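Local structure of glutaryl-CoA dehydrogenase (Mycobacterium smegmatis, 3SF6) at residues A[238-241]-A[242-245]. The protein belongs to the acyl-CoA dehydrogenase family of flavoproteins and binds dihydroflavine-adenine dinucleotide. Sequence-based numbering, arbitrary orientation.
Sequences RLPD and SARL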
loop_
_atom_site.group_PDB
_atom_site.type_symbol
_atom_site.label_atom_id
_atom_site.label_comp_id
_atom_site.label_asym_id
_atom_site.label_seq_id
_atom_site.Cartn_x
_atom_site.Cartn_y
_atom_site.Cartn_z
ATOM N N ARG A 238 43.176 -13.596 -24.299
ATOM C CA ARG A 238 43.312 -14.594 -25.356
ATOM C C ARG A 238 43.078 -15.984 -24.768
ATOM O O ARG A 238 43.720 -16.393 -23.774
ATOM C CB ARG A 238 44.708 -14.500 -25.968
ATOM C CG ARG A 238 44.973 -15.520 -27.041
ATOM C CD ARG A 238 46.439 -15.427 -27.531
ATOM N NE ARG A 238 46.771 -14.137 -28.137
ATOM C CZ ARG A 238 46.564 -13.828 -29.419
ATOM N NH1 ARG A 238 45.989 -14.698 -30.255
ATOM N NH2 ARG A 238 46.910 -12.619 -29.866
ATOM N N LEU A 239 42.147 -16.710 -25.368
ATOM C CA LEU A 239 41.767 -18.053 -24.909
ATOM C C LEU A 239 41.725 -19.035 -26.087
ATOM O O LEU A 239 41.373 -18.661 -27.200
ATOM C CB LEU A 239 40.346 -18.023 -24.302
ATOM C CG LEU A 239 40.196 -17.155 -23.028
ATOM C CD1 LEU A 239 38.691 -16.901 -22.701
ATOM C CD2 LEU A 239 40.961 -17.762 -21.865
ATOM N N PRO A 240 42.045 -20.307 -25.832
ATOM C CA PRO A 240 41.853 -21.305 -26.903
ATOM C C PRO A 240 40.377 -21.586 -27.163
ATOM O O PRO A 240 39.541 -21.277 -26.298
ATOM C CB PRO A 240 42.545 -22.553 -26.328
ATOM C CG PRO A 240 42.240 -22.441 -24.853
ATOM C CD PRO A 240 42.396 -20.941 -24.549
ATOM N N ASP A 241 40.031 -22.175 -28.319
ATOM C CA ASP A 241 38.618 -22.502 -28.555
ATOM C C ASP A 241 38.075 -23.447 -27.513
ATOM O O ASP A 241 36.871 -23.449 -27.282
ATOM C CB ASP A 241 38.329 -23.069 -29.959
ATOM C CG ASP A 241 36.813 -23.317 -30.201
ATOM O OD1 ASP A 241 35.957 -22.376 -30.014
ATOM O OD2 ASP A 241 36.469 -24.485 -30.529
ATOM N N SER A 242 38.936 -24.242 -26.882
ATOM C CA SER A 242 38.506 -25.210 -25.888
ATOM C C SER A 242 37.929 -24.515 -24.629
ATOM O O SER A 242 37.373 -25.196 -23.787
ATOM C CB SER A 242 39.632 -26.150 -25.492
ATOM O OG SER A 242 40.749 -25.439 -24.994
ATOM N N ALA A 243 38.127 -23.201 -24.505
ATOM C CA ALA A 243 37.575 -22.400 -23.380
ATOM C C ALA A 243 36.109 -22.064 -23.584
ATOM O O ALA A 243 35.408 -21.685 -22.633
ATOM C CB ALA A 243 38.401 -21.061 -23.189
ATOM N N ARG A 244 35.634 -22.197 -24.818
ATOM C CA ARG A 244 34.227 -21.901 -25.117
ATOM C C ARG A 244 33.352 -22.997 -24.541
ATOM O O ARG A 244 33.701 -24.163 -24.613
ATOM C CB ARG A 244 34.035 -21.782 -26.643
ATOM C CG ARG A 244 32.607 -21.531 -27.094
ATOM C CD ARG A 244 32.516 -21.451 -28.646
ATOM N NE ARG A 244 33.224 -22.543 -29.315
ATOM C CZ ARG A 244 32.683 -23.708 -29.685
ATOM N NH1 ARG A 244 31.396 -23.961 -29.489
ATOM N NH2 ARG A 244 33.441 -24.627 -30.268
ATOM N N LEU A 245 32.211 -22.619 -23.969
ATOM C CA LEU A 245 31.205 -23.600 -23.535
ATOM C C LEU A 245 30.487 -24.117 -24.774
ATOM O O LEU A 245 29.738 -23.377 -25.406
ATOM C CB LEU A 245 30.207 -22.920 -22.588
ATOM C CG LEU A 245 30.706 -22.529 -21.205
ATOM C CD1 LEU A 245 29.595 -21.624 -20.556
ATOM C CD2 LEU A 245 30.950 -23.761 -20.317
HETATM O O HOH W 1 34.879 -25.710 -26.703
#
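Asp241 and Arg244 form a salt bridge over a tight turn. The guanidinium meets the carboxylate side-on, with two nitrogens on two oxygens. Arg244 NE donates to Asp241 OD1 at 2.8 Å, nearly straight at 172°. Arg244 NH2 donates to Asp241 OD2 at 3.0 Å, on the syn lone pair. The two flat groups are almost coplanar, 20° apart, and this two-point grip fixes how each is turned. Both side chains start with CG anti to the backbone N (chi1 -176° in Asp241), which sends them out side by side. A bend at chi3 of Arg244 then brings its NE edge round to the acid. OD1 also accepts a hydrogen bond from Trp173 NE1, so one carboxylate oxygen serves two donors.

Backbone bonds close the turn beneath this pair. Ala243 N donates to Pro240 O, and Arg244 N donates to Asp241 O, both at 3.0 Å. These are successive i to i+3 bonds. A water gives one hydrogen bond to Asp241 O and one to Arg244 O, bridging the end of the turn.

Apolar contacts are few. The methyl of Ala243 packs on Leu239, with CB to CB at 3.8 Å, and lies farther from Pro240 CD. Both Leu239 and Ala243 are buried. Ser242 OG rests against Pro240 CG at 3.4 Å, and both residues are exposed.

Leu239 is backbone-bonded to Trp173 of strand 172-183, and Ala243 to Val205 of strand 200-207. The chain thus passes from one sheet to the other. This is a short 3-10 turn, braced by an i to i+3 Asp-Arg salt bridge, following strand 229-240 in the beta-rich middle domain of the acyl-CoA dehydrogenase fold.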